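Local coordinates for cell division protein FtsZ 1 (Methanocaldococcus jannaschii, PDB 2VAP) that binds GTP and probably polymerises with its hydrolysis into the contractile ring that directs cell division and recruits other division proteins, at residues 169-172 against 173-177; 143-146 against 147-151; 190-193 against 194-197. One frame throughout, in Å; residues are numbered along the deposited sequence.

Interaction 1: residues 169-172 against 173-177; sequences RMKN and AMEGL. With GDP (guanosine-5'-diphosphate), chain B.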
loop_
_atom_site.group_PDB
_atom_site.type_symbol
_atom_site.label_atom_id
_atom_site.label_comp_id
_atom_site.label_asym_id
_atom_site.label_seq_id
_atom_site.Cartn_x
_atom_site.Cartn_y
_atom_site.Cartn_z
ATOM N N ARG A 169 12.108 -1.402 18.629
ATOM C CA ARG A 169 11.597 -1.090 17.291
ATOM C C ARG A 169 10.231 -1.728 17.037
ATOM O O ARG A 169 9.323 -1.069 16.531
ATOM C CB ARG A 169 12.600 -1.524 16.216
ATOM C CG ARG A 169 13.798 -0.594 16.054
ATOM C CD ARG A 169 13.577 0.427 14.946
ATOM N NE ARG A 169 14.497 1.557 15.049
ATOM C CZ ARG A 169 14.642 2.505 14.127
ATOM N NH1 ARG A 169 13.933 2.472 13.004
ATOM N NH2 ARG A 169 15.506 3.491 14.324
ATOM N N MET A 170 10.090 -3.002 17.401
ATOM C CA MET A 170 8.829 -3.722 17.209
ATOM C C MET A 170 7.717 -3.188 18.115
ATOM O O MET A 170 6.582 -3.017 17.664
ATOM C CB MET A 170 9.020 -5.232 17.406
ATOM C CG MET A 170 7.763 -6.071 17.154
ATOM S SD MET A 170 7.060 -5.899 15.495
ATOM C CE MET A 170 8.163 -6.939 14.544
ATOM N N LYS A 171 8.048 -2.921 19.379
ATOM C CA LYS A 171 7.089 -2.355 20.332
ATOM C C LYS A 171 6.561 -1.007 19.842
ATOM O O LYS A 171 5.351 -0.773 19.840
ATOM C CB LYS A 171 7.717 -2.217 21.724
ATOM C CG LYS A 171 6.741 -1.774 22.810
ATOM C CD LYS A 171 7.449 -1.573 24.143
ATOM C CE LYS A 171 6.499 -1.035 25.208
ATOM N NZ LYS A 171 5.478 -2.037 25.626
ATOM N N ASN A 172 7.475 -0.133 19.421
ATOM C CA ASN A 172 7.106 1.159 18.841
ATOM C C ASN A 172 6.230 1.003 17.597
ATOM O O ASN A 172 5.221 1.695 17.454
ATOM C CB ASN A 172 8.354 1.993 18.524
ATOM C CG ASN A 172 9.007 2.583 19.771
ATOM O OD1 ASN A 172 10.147 3.045 19.722
ATOM N ND2 ASN A 172 8.288 2.573 20.890
ATOM N N ALA A 173 6.613 0.078 16.718
ATOM C CA ALA A 173 5.859 -0.207 15.494
ATOM C C ALA A 173 4.427 -0.654 15.780
ATOM O O ALA A 173 3.487 -0.207 15.120
ATOM C CB ALA A 173 6.577 -1.260 14.666
ATOM N N MET A 174 4.273 -1.535 16.767
ATOM C CA MET A 174 2.968 -2.095 17.114
ATOM C C MET A 174 2.058 -1.082 17.802
ATOM O O MET A 174 0.838 -1.129 17.638
ATOM C CB MET A 174 3.129 -3.353 17.972
ATOM C CG MET A 174 3.673 -4.561 17.211
ATOM S SD MET A 174 2.703 -5.020 15.755
ATOM C CE MET A 174 1.138 -5.486 16.497
ATOM N N GLU A 175 2.656 -0.165 18.563
ATOM C CA GLU A 175 1.912 0.949 19.151
ATOM C C GLU A 175 1.423 1.900 18.061
ATOM O O GLU A 175 0.301 2.407 18.129
ATOM C CB GLU A 175 2.763 1.695 20.183
ATOM C CG GLU A 175 2.955 0.935 21.494
ATOM C CD GLU A 175 3.823 1.673 22.503
ATOM O OE1 GLU A 175 4.454 2.690 22.140
ATOM O OE2 GLU A 175 3.877 1.227 23.669
ATOM N N GLY A 176 2.268 2.123 17.055
ATOM C CA GLY A 176 1.906 2.927 15.887
ATOM C C GLY A 176 0.829 2.276 15.038
ATOM O O GLY A 176 -0.029 2.962 14.479
ATOM N N LEU A 177 0.878 0.948 14.942
ATOM C CA LEU A 177 -0.121 0.178 14.203
ATOM C C LEU A 177 -1.497 0.285 14.864
ATOM O O LEU A 177 -2.519 0.353 14.177
ATOM C CB LEU A 177 0.312 -1.288 14.088
ATOM C CG LEU A 177 -0.380 -2.194 13.064
ATOM C CD1 LEU A 177 -0.046 -1.789 11.632
ATOM C CD2 LEU A 177 0.015 -3.642 13.307
HETATM P PB GDP B . 11.975 7.087 10.605
HETATM O O1B GDP B . 12.247 7.657 11.976
HETATM O O2B GDP B . 12.579 7.989 9.555
HETATM O O3B GDP B . 10.484 6.982 10.398
HETATM O O3A GDP B . 12.647 5.625 10.544
HETATM P PA GDP B . 12.971 4.839 9.175
HETATM O O1A GDP B . 11.947 5.120 8.103
HETATM O O2A GDP B . 14.373 5.135 8.695
HETATM O "O5'" GDP B . 12.878 3.305 9.642
HETATM C "C5'" GDP B . 11.677 2.805 10.222
HETATM C "C4'" GDP B . 11.515 1.339 9.855
HETATM O "O4'" GDP B . 11.504 1.190 8.432
HETATM C "C3'" GDP B . 12.677 0.503 10.364
HETATM O "O3'" GDP B . 12.391 -0.065 11.646
HETATM C "C2'" GDP B . 12.879 -0.546 9.289
HETATM O "O2'" GDP B . 12.106 -1.714 9.578
HETATM C "C1'" GDP B . 12.329 0.093 8.026
HETATM N N9 GDP B . 13.412 0.581 7.129
HETATM C C8 GDP B . 14.550 1.223 7.472
HETATM N N7 GDP B . 15.298 1.520 6.375
HETATM C C5 GDP B . 14.630 1.064 5.298
HETATM C C6 GDP B . 14.839 1.042 3.828
HETATM O O6 GDP B . 15.865 1.541 3.317
HETATM N N1 GDP B . 13.893 0.469 3.064
HETATM C C2 GDP B . 12.775 -0.078 3.585
HETATM N N2 GDP B . 11.862 -0.639 2.755
HETATM N N3 GDP B . 12.522 -0.091 4.918
HETATM C C4 GDP B . 13.392 0.452 5.803
#
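Met170 and Met174, one turn apart on helix 167-181, run side by side and point the same way, SD of Met170 lying 4.0 Å from CG of Met174. This helix makes the beta-alpha-beta crossover from strand 153-160 to strand 186-191 in the Rossmann-like GTPase domain of the tubulin/FtsZ family. Regular i to i+4 backbone bonds fix the spacing: Met174 N reaches Met170 O at 2.9 Å, and Ala173 N, Glu175 N and Gly176 N repeat the pattern on the carbonyls of Arg169, Lys171 and Asn172. The inner face is apolar, with Ala173 and Met174 resting on Leu160 and Leu177 on Val158 and Leu187. On the outer face Lys171 slants across Glu175. CG of Lys171 stands anti to the backbone N (chi1 -174°), while the chain turns only at its last torsion; NZ stops 4.1 Å from Glu175 OE2, too far for a salt bridge, so attraction there is probably modest. The amide of Asn172 and the carboxylate of Glu175 are turned 42° apart, with ND2 4.0 Å from OE1. Arg169, a GTP-binding residue, leaves in another direction, its chain bent at chi2 (-95°), which lets the guanidinium meet the nucleotide that Glu165 and Asp212 also hold. The guanidinium presents its edge to the GDP ribose, and NH1 gives O3' of GDP a weak hydrogen bond of 3.3 Å.

Interaction 2: residues 143-146 against 147-151; sequences VAEI and SKKIG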
loop_
_atom_site.group_PDB
_atom_site.type_symbol
_atom_site.label_atom_id
_atom_site.label_comp_id
_atom_site.label_asym_id
_atom_site.label_seq_id
_atom_site.Cartn_x
_atom_site.Cartn_y
_atom_site.Cartn_z
ATOM N N VAL A 143 -1.416 11.764 9.716
ATOM C CA VAL A 143 -1.804 11.910 8.309
ATOM C C VAL A 143 -3.122 11.173 8.045
ATOM O O VAL A 143 -4.015 11.705 7.380
ATOM C CB VAL A 143 -0.697 11.406 7.339
ATOM C CG1 VAL A 143 -1.127 11.578 5.886
ATOM C CG2 VAL A 143 0.611 12.144 7.584
ATOM N N ALA A 144 -3.236 9.961 8.589
ATOM C CA ALA A 144 -4.450 9.155 8.467
ATOM C C ALA A 144 -5.672 9.861 9.059
ATOM O O ALA A 144 -6.745 9.853 8.457
ATOM C CB ALA A 144 -4.252 7.789 9.114
ATOM N N GLU A 145 -5.498 10.476 10.230
ATOM C CA GLU A 145 -6.577 11.226 10.879
ATOM C C GLU A 145 -7.006 12.430 10.036
ATOM O O GLU A 145 -8.201 12.686 9.874
ATOM C CB GLU A 145 -6.165 11.673 12.288
ATOM C CG GLU A 145 -7.293 12.341 13.075
ATOM C CD GLU A 145 -6.891 12.772 14.477
ATOM O OE1 GLU A 145 -5.701 12.649 14.841
ATOM O OE2 GLU A 145 -7.779 13.238 15.220
ATOM N N ILE A 146 -6.024 13.151 9.497
ATOM C CA ILE A 146 -6.277 14.298 8.621
ATOM C C ILE A 146 -7.017 13.860 7.352
ATOM O O ILE A 146 -7.954 14.530 6.904
ATOM C CB ILE A 146 -4.961 15.049 8.274
ATOM C CG1 ILE A 146 -4.368 15.696 9.533
ATOM C CG2 ILE A 146 -5.200 16.110 7.198
ATOM C CD1 ILE A 146 -2.905 16.106 9.407
ATOM N N SER A 147 -6.598 12.724 6.794
ATOM C CA SER A 147 -7.233 12.146 5.609
ATOM C C SER A 147 -8.698 11.789 5.860
ATOM O O SER A 147 -9.562 12.081 5.032
ATOM C CB SER A 147 -6.464 10.910 5.134
ATOM O OG SER A 147 -7.129 10.287 4.047
ATOM N N LYS A 148 -8.971 11.161 7.002
ATOM C CA LYS A 148 -10.338 10.799 7.374
ATOM C C LYS A 148 -11.240 12.026 7.482
ATOM O O LYS A 148 -12.395 11.995 7.047
ATOM C CB LYS A 148 -10.358 10.013 8.689
ATOM C CG LYS A 148 -9.937 8.546 8.569
ATOM C CD LYS A 148 -10.861 7.732 7.658
ATOM C CE LYS A 148 -12.236 7.516 8.270
ATOM N NZ LYS A 148 -13.196 6.959 7.276
ATOM N N LYS A 149 -10.694 13.106 8.042
ATOM C CA LYS A 149 -11.442 14.344 8.278
ATOM C C LYS A 149 -11.753 15.145 7.009
ATOM O O LYS A 149 -12.600 16.038 7.031
ATOM C CB LYS A 149 -10.711 15.225 9.299
ATOM C CG LYS A 149 -10.766 14.693 10.730
ATOM C CD LYS A 149 -9.782 15.412 11.647
ATOM C CE LYS A 149 -10.286 16.789 12.068
ATOM N NZ LYS A 149 -9.324 17.471 12.976
ATOM N N ILE A 150 -11.066 14.835 5.909
ATOM C CA ILE A 150 -11.386 15.452 4.617
ATOM C C ILE A 150 -12.282 14.549 3.754
ATOM O O ILE A 150 -12.562 14.862 2.593
ATOM C CB ILE A 150 -10.123 15.914 3.831
ATOM C CG1 ILE A 150 -9.200 14.730 3.521
ATOM C CG2 ILE A 150 -9.389 17.020 4.592
ATOM C CD1 ILE A 150 -8.327 14.923 2.302
ATOM N N GLY A 151 -12.724 13.435 4.336
ATOM C CA GLY A 151 -13.691 12.540 3.696
ATOM C C GLY A 151 -13.109 11.550 2.704
ATOM O O GLY A 151 -13.850 10.902 1.963
HETATM O O HOH W 1 -9.642 15.229 15.052
#
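The carbonyl O of Val143 receives the shortest direct bond between the two segments, 2.8 Å from Ser147 N with an N-H...O angle of 157°. It belongs to the last turns of helix 135-149, the crossover between strands 124-130 and 153-160 in the Rossmann-like GTPase domain, and a Schellman motif ends that helix. Bonding slackens toward the end: Lys149 N still reaches Glu145 O at 3.1 Å, but Ile150 N to Ile146 O is weak, at 3.3 Å and 128°. Gly151 then takes a positive phi (82°) as the C' residue, its N bonded to Lys148 O, while Ala152 N turns back to Ser147 O. Side chains divide by face. Ser147 OG bonds Thr154 OG1 on the sheet side and Lys148 NZ forms a salt bridge with Asp185, whereas Ile146 packs on helix 112-119 through Ile115 and Ile119. Lys149, with CG anti to the carbonyl carbon and a bend at chi3, meets Glu145 first through methylenes, its CD lying 4.2 Å from CG of Glu145. Their charged ends, OE2 and NZ, remain 5.0 Å apart and are joined through one water, which donates to Glu145 OE2 at 2.7 Å and accepts from Lys149 NZ at 3.1 Å.

Interaction 3: residues 190-193 against 194-197; sequences IPNE and KLFE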
loop_
_atom_site.group_PDB
_atom_site.type_symbol
_atom_site.label_atom_id
_atom_site.label_comp_id
_atom_site.label_asym_id
_atom_site.label_seq_id
_atom_site.Cartn_x
_atom_site.Cartn_y
_atom_site.Cartn_z
ATOM N N ILE A 190 2.530 -5.246 6.146
ATOM C CA ILE A 190 3.532 -6.142 5.575
ATOM C C ILE A 190 4.603 -6.441 6.627
ATOM O O ILE A 190 5.380 -5.559 6.989
ATOM C CB ILE A 190 4.194 -5.530 4.309
ATOM C CG1 ILE A 190 3.133 -5.176 3.260
ATOM C CG2 ILE A 190 5.243 -6.485 3.727
ATOM C CD1 ILE A 190 3.595 -4.155 2.228
ATOM N N PRO A 191 4.640 -7.688 7.131
ATOM C CA PRO A 191 5.676 -8.025 8.105
ATOM C C PRO A 191 7.006 -8.328 7.414
ATOM O O PRO A 191 7.140 -9.364 6.755
ATOM C CB PRO A 191 5.110 -9.262 8.813
ATOM C CG PRO A 191 4.123 -9.857 7.858
ATOM C CD PRO A 191 3.753 -8.828 6.830
ATOM N N ASN A 192 7.971 -7.417 7.557
ATOM C CA ASN A 192 9.292 -7.578 6.938
ATOM C C ASN A 192 9.984 -8.891 7.301
ATOM O O ASN A 192 10.718 -9.448 6.490
ATOM C CB ASN A 192 10.216 -6.398 7.270
ATOM C CG ASN A 192 9.939 -5.162 6.417
ATOM O OD1 ASN A 192 10.423 -4.071 6.723
ATOM N ND2 ASN A 192 9.172 -5.328 5.345
ATOM N N GLU A 193 9.739 -9.384 8.514
ATOM C CA GLU A 193 10.339 -10.640 8.972
ATOM C C GLU A 193 10.046 -11.807 8.022
ATOM O O GLU A 193 10.900 -12.672 7.813
ATOM C CB GLU A 193 9.894 -10.969 10.403
ATOM C CG GLU A 193 10.556 -12.209 11.023
ATOM C CD GLU A 193 12.068 -12.079 11.212
ATOM O OE1 GLU A 193 12.616 -10.962 11.075
ATOM O OE2 GLU A 193 12.714 -13.106 11.512
ATOM N N LYS A 194 8.851 -11.810 7.434
ATOM C CA LYS A 194 8.447 -12.872 6.508
ATOM C C LYS A 194 9.194 -12.831 5.169
ATOM O O LYS A 194 9.179 -13.811 4.420
ATOM C CB LYS A 194 6.929 -12.866 6.285
ATOM C CG LYS A 194 6.090 -13.061 7.555
ATOM C CD LYS A 194 6.427 -14.347 8.317
ATOM C CE LYS A 194 5.786 -15.573 7.689
ATOM N NZ LYS A 194 5.866 -16.762 8.582
ATOM N N LEU A 195 9.852 -11.709 4.878
ATOM C CA LEU A 195 10.700 -11.600 3.687
ATOM C C LEU A 195 11.884 -12.563 3.764
ATOM O O LEU A 195 12.408 -12.995 2.737
ATOM C CB LEU A 195 11.203 -10.167 3.492
ATOM C CG LEU A 195 10.166 -9.072 3.228
ATOM C CD1 LEU A 195 10.812 -7.705 3.345
ATOM C CD2 LEU A 195 9.511 -9.246 1.866
ATOM N N PHE A 196 12.286 -12.900 4.988
ATOM C CA PHE A 196 13.375 -13.850 5.213
ATOM C C PHE A 196 12.984 -15.301 4.908
ATOM O O PHE A 196 13.834 -16.192 4.924
ATOM C CB PHE A 196 13.925 -13.722 6.637
ATOM C CG PHE A 196 14.897 -12.581 6.821
ATOM C CD1 PHE A 196 15.865 -12.303 5.856
ATOM C CD2 PHE A 196 14.862 -11.804 7.975
ATOM C CE1 PHE A 196 16.769 -11.255 6.029
ATOM C CE2 PHE A 196 15.765 -10.758 8.159
ATOM C CZ PHE A 196 16.718 -10.482 7.182
ATOM N N GLU A 197 11.702 -15.535 4.636
ATOM C CA GLU A 197 11.253 -16.828 4.122
ATOM C C GLU A 197 11.395 -16.867 2.601
ATOM O O GLU A 197 11.557 -17.936 2.011
ATOM C CB GLU A 197 9.810 -17.128 4.542
ATOM C CG GLU A 197 9.659 -17.493 6.016
ATOM C CD GLU A 197 8.271 -18.004 6.377
ATOM O OE1 GLU A 197 7.458 -18.270 5.465
ATOM O OE2 GLU A 197 7.994 -18.147 7.587
#
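Asn192 and Leu195 lie side by side and point the same way, ND2 of the amide 3.5 Å from CD1 of the leucine, on the tight side of the turn that leads from strand 186-191 into helix 195-198. That strand forms one edge of the parallel sheet of the Rossmann-like GTPase domain. Three successive i to i+3 backbone bonds wind the chain: Lys194 N to Pro191 O, Leu195 N to Asn192 O at 2.9 Å, and Phe196 N to Glu193 O. Each donor sits about 50° above the carbonyl plane, the geometry of a 3-10-like coil rather than of an alpha-helix. The winding brings Leu195 CB within 3.1 Å of Asn192 O. Both side chains are buried and meet Ala211 of helix 204-227, and the Asn192 side chain comes within about 4 Å of the bound GDP. Glu193 slants across Phe196, its carboxylate plane 77° from the ring plane; OE1 lies in that plane at the ring edge, 3.9 Å from CD2, and also accepts a hydrogen bond from Val163 N. The ring itself meets Phe162 at about 45°. The looser side belongs to Lys194 and the exposed Glu197. Bent at chi2 and chi3, the Lys194 chain passes Pro191, its CG 3.8 Å from CG of Pro191, and its amine goes on to Glu197. Replacing Lys194 with an alanine would probably leave the Glu197 carboxylate without its charged mate and strip part of the cover from the Pro191 ring. The salt bridge closing this outer side runs from Lys194 NZ to Glu197 OE2 at 2.7 Å, approaching from above the carboxylate plane.

Followed from the N terminus, the three contacts come in series, each closing only a local turn, so none nests in or crosses another. Interaction 2 lies at the end of helix 135-149, after which the chain enters strand 153-160. Interaction 1 follows on helix 167-181, which returns the chain to strand 186-191, and interaction 3 winds the end of that strand into helix 195-198. Strand 153-160 is thus shared by two consecutive crossovers. Interactions 1 and 3 lie 16 Å apart between centres and both approach the nucleotide; interactions 2 and 3, 29 Å apart between centres, stand on opposite sides of the chain's centre.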